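PDB 4A35: mitochondrial enolase superfamily member 1 from Homo sapiens, which dehydrates L-fuconate to 2-keto-3-deoxy-L-fuconate in L-fucose catabolism, using a magnesium ion to stabilise the enediolate intermediate. Local coordinates for residues 72-75 with 76-80; 145-148 with 149-153. All coordinates share one frame; numbering follows the deposited sequence. Where two conformers were deposited one is given.

In the fold
Interactions 1 and 2 each sit where a helix runs out into a loop. Interaction 1 comes first along the chain, at the end of helix 63-73, ahead of helix 82-86, in the N-terminal domain; interaction 2 follows, at the end of helix 144-148, ahead of helix 162-171. Their centres lie 21 Å apart and their nearest atoms about 13 Å, so they do not touch, yet both pack on helix 89-97. Interaction 1 also leans on helix 110-131 and strand 7-16, whereas interaction 2 reaches helix 335-348, within the range of the enolase C-terminal family. The two helix exits are thus joined indirectly, through the helix they share.

Interaction 1: residues 72-75 with 76-80; sequences ALAH and HVLNK
A74 and L78 meet where the chain leaves helix 63-73 and enters a type II beta turn, V77 to K80, in the N-terminal domain of the enolase superfamily. The tight side centres on A74 O, which two amides grip: V77 N from above the carbonyl plane, and L78 N at 3.0 Å from A74 O with a C=O...N angle of 167°. L78 also brings CD1 to 4.2 Å from A74 CB. One residue earlier, L73 O accepts H76 N at 3.0 Å, while L73 and V77 turn their side chains to helices 89-97 and 110-131.

The neighbouring histidines mark the change to the looser side. With CG set between the backbone N and the carbonyl carbon (chi1 71°), the H75 ring lays a face over H76 N. The two imidazoles run alongside, obliquely, their planes 39° apart and CE1 of H75 3.4 Å from CE1 of H76. The H76 ring is buried, and its NE2 is hydrogen-bonded to D99; H75 is exposed. On that outer side K80 NZ stays at 3.5 Å from H75 O, and a water, with more acceptors in reach than protons, lies 2.6 Å from H75 O and 2.9 Å from L78 O.

Interaction 2: residues 145-148 with 149-153; sequences RMLV and SCIDF
R145 O accepts the amide of S149, 3.0 Å from S149 N, an i to i+4 link from helix 144-148 into the loop.

M146 comes next, and its carbonyl is taken by a hydroxyl. S149 OG donates to M146 O over 2.7 Å, tilted 18° from the carbonyl plane. The serine's first torsion, 85°, places OG between its backbone N and carbonyl carbon, which folds the hydroxyl back over the preceding turn. M146 arches its chain at chi2 and brings SD to 3.8 Å from S149 OG. S149 is a phosphorylation site, unmodified here. An alanine here has no hydroxyl to give M146 O, so the carbonyl would probably be held less firmly and the M146 thioether left freer to turn.

L147 has two roles. Its carbonyl accepts C150 N at 2.9 Å, and its CD2 meets I151 CD1 at 3.6 Å. Both side chains also pack on L340, which makes this a buried apolar junction between helix, loop and helix 335-348 of the C-terminal barrel domain.

V148 closes the walk. V148 O receives I151 N at 3.0 Å, and the same oxygen lies at the edge of the F153 ring, 3.7 Å from CE1. I151 CG2 sits over one face of that ring, offset toward its rim, while D152 forms a salt bridge with R94 of helix 89-97.

Successive bonds thus shorten from i+4 at R145 to i+3 at L147 and V148, the pattern of a helix C-terminus that ends in a type I beta turn, V148 to I151.

Interaction 1: residues 72-75 with 76-80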
ATOM      1  N   ALA A  72     -17.249   4.275   0.319  1.00 16.45           N
ATOM      2  CA  ALA A  72     -17.292   2.802   0.266  1.00 17.13           C
ATOM      3  C   ALA A  72     -17.322   2.197   1.661  1.00 20.41           C
ATOM      4  O   ALA A  72     -17.912   1.125   1.852  1.00 18.65           O
ATOM      5  CB  ALA A  72     -16.091   2.261  -0.536  1.00 17.18           C
ATOM      6  N   LEU A  73     -16.690   2.858   2.641  1.00 17.14           N
ATOM      7  CA  LEU A  73     -16.666   2.309   3.998  1.00 18.17           C
ATOM      8  C   LEU A  73     -17.855   2.708   4.847  1.00 21.73           C
ATOM      9  O   LEU A  73     -18.112   2.069   5.876  1.00 20.22           O
ATOM     10  CB  LEU A  73     -15.389   2.797   4.723  1.00 16.54           C
ATOM     11  CG  LEU A  73     -14.073   2.171   4.241  1.00 19.43           C
ATOM     12  CD1 LEU A  73     -12.871   3.025   4.681  1.00 19.69           C
ATOM     13  CD2 LEU A  73     -13.959   0.712   4.678  1.00 20.89           C
ATOM     14  N   ALA A  74     -18.536   3.801   4.464  1.00 19.64           N
ATOM     15  CA  ALA A  74     -19.616   4.423   5.264  1.00 20.65           C
ATOM     16  C   ALA A  74     -20.694   3.443   5.789  1.00 25.20           C
ATOM     17  O   ALA A  74     -21.128   3.593   6.943  1.00 24.18           O
ATOM     18  CB  ALA A  74     -20.289   5.555   4.488  1.00 21.32           C
ATOM     19  N   HIS A  75     -21.122   2.450   4.969  1.00 22.06           N
ATOM     20  CA  HIS A  75     -22.190   1.510   5.388  1.00 22.86           C
ATOM     21  C   HIS A  75     -21.788   0.703   6.691  1.00 29.04           C
ATOM     22  O   HIS A  75     -22.679   0.257   7.433  1.00 28.79           O
ATOM     23  CB  HIS A  75     -22.573   0.569   4.243  1.00 22.33           C
ATOM     24  CG  HIS A  75     -21.494  -0.439   3.938  1.00 24.37           C
ATOM     25  ND1 HIS A  75     -21.546  -1.724   4.450  1.00 26.47           N
ATOM     26  CD2 HIS A  75     -20.370  -0.311   3.193  1.00 23.32           C
ATOM     27  CE1 HIS A  75     -20.455  -2.340   3.995  1.00 23.74           C
ATOM     28  NE2 HIS A  75     -19.729  -1.544   3.226  1.00 23.32           N
ATOM     29  N   HIS A  76     -20.459   0.540   6.958  1.00 24.91           N
ATOM     30  CA  HIS A  76     -19.952  -0.147   8.179  1.00 23.98           C
ATOM     31  C   HIS A  76     -20.194   0.662   9.454  1.00 26.92           C
ATOM     32  O   HIS A  76     -20.281   0.065  10.527  1.00 26.59           O
ATOM     33  CB  HIS A  76     -18.436  -0.454   8.114  1.00 23.36           C
ATOM     34  CG  HIS A  76     -18.044  -1.521   7.124  1.00 26.74           C
ATOM     35  ND1 HIS A  76     -18.617  -2.794   7.151  1.00 30.07           N
ATOM     36  CD2 HIS A  76     -17.200  -1.449   6.067  1.00 26.70           C
ATOM     37  CE1 HIS A  76     -18.063  -3.454   6.132  1.00 28.13           C
ATOM     38  NE2 HIS A  76     -17.164  -2.699   5.498  1.00 26.79           N
ATOM     39  N   VAL A  77     -20.288   2.010   9.356  1.00 24.45           N
ATOM     40  CA  VAL A  77     -20.461   2.827  10.562  1.00 25.47           C
ATOM     41  C   VAL A  77     -21.910   3.322  10.679  1.00 26.67           C
ATOM     42  O   VAL A  77     -22.386   3.526  11.791  1.00 25.27           O
ATOM     43  CB  VAL A  77     -19.404   3.990  10.613  1.00 30.73           C
ATOM     44  CG1 VAL A  77     -19.702   5.096   9.604  1.00 30.12           C
ATOM     45  CG2 VAL A  77     -19.228   4.553  12.028  1.00 31.20           C
ATOM     46  N   LEU A  78     -22.620   3.466   9.561  1.00 22.96           N
ATOM     47  CA  LEU A  78     -23.988   3.964   9.561  1.00 23.39           C
ATOM     48  C   LEU A  78     -24.946   2.951  10.202  1.00 27.62           C
ATOM     49  O   LEU A  78     -24.793   1.736  10.009  1.00 26.50           O
ATOM     50  CB  LEU A  78     -24.447   4.298   8.130  1.00 23.89           C
ATOM     51  CG  LEU A  78     -23.870   5.607   7.525  1.00 28.38           C
ATOM     52  CD1 LEU A  78     -24.185   5.668   6.015  1.00 30.03           C
ATOM     53  CD2 LEU A  78     -24.444   6.859   8.244  1.00 28.30           C
ATOM     54  N   ASN A  79     -25.887   3.447  11.009  1.00 26.77           N
ATOM     55  CA  ASN A  79     -26.900   2.644  11.704  1.00 29.08           C
ATOM     56  C   ASN A  79     -26.311   1.719  12.785  1.00 31.91           C
ATOM     57  O   ASN A  79     -26.965   0.776  13.191  1.00 33.91           O
ATOM     58  CB  ASN A  79     -27.769   1.835  10.712  1.00 34.20           C
ATOM     59  CG  ASN A  79     -28.319   2.686   9.600  1.00 57.12           C
ATOM     60  OD1 ASN A  79     -27.970   2.508   8.424  1.00 60.53           O
ATOM     61  ND2 ASN A  79     -29.072   3.712   9.965  1.00 41.98           N
ATOM     62  N   LYS A  80     -25.116   2.029  13.279  1.00 26.26           N
ATOM     63  CA  LYS A  80     -24.464   1.282  14.350  1.00 25.83           C
ATOM     64  C   LYS A  80     -24.564   2.055  15.651  1.00 26.64           C
ATOM     65  O   LYS A  80     -24.350   3.271  15.641  1.00 26.86           O
ATOM     66  CB  LYS A  80     -22.973   1.040  14.018  1.00 27.96           C
ATOM     67  CG  LYS A  80     -22.658  -0.317  13.401  1.00 45.12           C
ATOM     68  CD  LYS A  80     -23.113  -0.399  11.962  1.00 59.57           C
ATOM     69  CE  LYS A  80     -23.189  -1.796  11.419  1.00 71.33           C
ATOM     70  NZ  LYS A  80     -23.802  -1.787  10.067  1.00 85.03           N
TER
HETATM   71  O   HOH W   1     -25.262   0.659   7.351  1.00 32.78           O

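Interaction 2: residues 145-148 with 149-153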
ATOM      1  N   ARG A 145      -7.145  -3.500  30.097  1.00 24.33           N
ATOM      2  CA  ARG A 145      -7.854  -4.541  29.341  1.00 24.74           C
ATOM      3  C   ARG A 145      -8.774  -3.919  28.265  1.00 27.02           C
ATOM      4  O   ARG A 145      -8.920  -4.462  27.140  1.00 25.62           O
ATOM      5  CB  ARG A 145      -8.628  -5.426  30.310  1.00 25.59           C
ATOM      6  CG  ARG A 145      -7.643  -6.212  31.185  1.00 36.05           C
ATOM      7  CD  ARG A 145      -8.267  -7.373  31.950  1.00 53.64           C
ATOM      8  NE  ARG A 145      -7.229  -8.215  32.569  1.00 64.83           N
ATOM      9  CZ  ARG A 145      -6.608  -9.229  31.962  1.00 75.16           C
ATOM     10  NH1 ARG A 145      -6.910  -9.549  30.704  1.00 43.98           N
ATOM     11  NH2 ARG A 145      -5.677  -9.924  32.605  1.00 68.11           N
ATOM     12  N   MET A 146      -9.364  -2.757  28.606  1.00 24.39           N
ATOM     13  CA  MET A 146     -10.240  -2.016  27.695  1.00 24.61           C
ATOM     14  C   MET A 146      -9.418  -1.499  26.523  1.00 26.07           C
ATOM     15  O   MET A 146      -9.846  -1.629  25.374  1.00 25.81           O
ATOM     16  CB  MET A 146     -10.968  -0.857  28.425  1.00 27.91           C
ATOM     17  CG  MET A 146     -11.767   0.081  27.489  1.00 33.43           C
ATOM     18  SD  MET A 146     -13.113  -0.828  26.712  1.00 40.75           S
ATOM     19  CE  MET A 146     -13.663   0.325  25.530  1.00 37.95           C
ATOM     20  N   LEU A 147      -8.267  -0.889  26.806  1.00 21.97           N
ATOM     21  CA  LEU A 147      -7.408  -0.370  25.744  1.00 21.84           C
ATOM     22  C   LEU A 147      -6.971  -1.514  24.773  1.00 21.97           C
ATOM     23  O   LEU A 147      -7.124  -1.376  23.561  1.00 21.80           O
ATOM     24  CB  LEU A 147      -6.186   0.352  26.362  1.00 22.70           C
ATOM     25  CG  LEU A 147      -5.411   1.210  25.332  1.00 28.27           C
ATOM     26  CD1 LEU A 147      -4.903   2.473  25.933  1.00 29.21           C
ATOM     27  CD2 LEU A 147      -4.287   0.426  24.641  1.00 27.01           C
ATOM     28  N   VAL A 148      -6.484  -2.664  25.308  1.00 19.57           N
ATOM     29  CA  VAL A 148      -6.043  -3.759  24.422  0.50 18.73           C
ATOM     30  C   VAL A 148      -7.249  -4.322  23.616  1.00 22.01           C
ATOM     31  O   VAL A 148      -7.060  -4.730  22.456  1.00 21.84           O
ATOM     32  CB  VAL A 148      -5.219  -4.882  25.108  0.50 22.34           C
ATOM     33  CG1 VAL A 148      -3.935  -4.325  25.713  0.50 21.84           C
ATOM     34  CG2 VAL A 148      -6.042  -5.627  26.146  0.50 22.73           C
ATOM     35  N   SER A 149      -8.502  -4.229  24.152  1.00 19.72           N
ATOM     36  CA  SER A 149      -9.709  -4.649  23.422  1.00 19.83           C
ATOM     37  C   SER A 149      -9.968  -3.758  22.186  1.00 22.38           C
ATOM     38  O   SER A 149     -10.787  -4.152  21.338  1.00 21.57           O
ATOM     39  CB  SER A 149     -10.957  -4.661  24.310  1.00 23.32           C
ATOM     40  OG  SER A 149     -11.594  -3.392  24.414  1.00 22.46           O
ATOM     41  N   CYS A 150      -9.313  -2.543  22.093  1.00 21.34           N
ATOM     42  CA  CYS A 150      -9.503  -1.655  20.925  1.00 21.00           C
ATOM     43  C   CYS A 150      -8.535  -1.997  19.810  1.00 23.43           C
ATOM     44  O   CYS A 150      -8.643  -1.424  18.719  1.00 23.16           O
ATOM     45  CB  CYS A 150      -9.337  -0.188  21.297  1.00 20.75           C
ATOM     46  SG  CYS A 150     -10.453   0.400  22.574  1.00 24.82           S
ATOM     47  N   ILE A 151      -7.528  -2.859  20.105  1.00 21.09           N
ATOM     48  CA  ILE A 151      -6.442  -3.114  19.173  1.00 18.99           C
ATOM     49  C   ILE A 151      -6.504  -4.465  18.474  1.00 21.94           C
ATOM     50  O   ILE A 151      -6.671  -5.502  19.114  1.00 20.06           O
ATOM     51  CB  ILE A 151      -5.073  -2.981  19.935  1.00 20.92           C
ATOM     52  CG1 ILE A 151      -4.865  -1.557  20.540  1.00 19.90           C
ATOM     53  CG2 ILE A 151      -3.913  -3.391  19.021  1.00 20.37           C
ATOM     54  CD1 ILE A 151      -3.807  -1.589  21.666  1.00 23.05           C
ATOM     55  N   ASP A 152      -6.302  -4.437  17.141  1.00 19.43           N
ATOM     56  CA  ASP A 152      -6.148  -5.647  16.349  1.00 18.84           C
ATOM     57  C   ASP A 152      -4.669  -6.079  16.367  1.00 21.14           C
ATOM     58  O   ASP A 152      -3.838  -5.371  15.831  1.00 19.80           O
ATOM     59  CB  ASP A 152      -6.661  -5.422  14.890  1.00 19.01           C
ATOM     60  CG  ASP A 152      -6.892  -6.712  14.102  1.00 20.82           C
ATOM     61  OD1 ASP A 152      -6.407  -7.806  14.550  1.00 19.53           O
ATOM     62  OD2 ASP A 152      -7.567  -6.648  13.075  1.00 21.85           O
ATOM     63  N   PHE A 153      -4.365  -7.289  16.923  1.00 18.72           N
ATOM     64  CA  PHE A 153      -3.017  -7.837  17.039  1.00 17.52           C
ATOM     65  C   PHE A 153      -2.670  -8.764  15.876  1.00 20.11           C
ATOM     66  O   PHE A 153      -1.567  -9.313  15.868  1.00 18.85           O
ATOM     67  CB  PHE A 153      -2.816  -8.582  18.368  1.00 18.91           C
ATOM     68  CG  PHE A 153      -2.783  -7.642  19.554  1.00 19.17           C
ATOM     69  CD1 PHE A 153      -3.973  -7.190  20.143  1.00 19.89           C
ATOM     70  CD2 PHE A 153      -1.573  -7.214  20.086  1.00 22.04           C
ATOM     71  CE1 PHE A 153      -3.941  -6.343  21.248  1.00 22.40           C
ATOM     72  CE2 PHE A 153      -1.539  -6.388  21.222  1.00 22.98           C
ATOM     73  CZ  PHE A 153      -2.714  -5.940  21.779  1.00 20.71           C
TER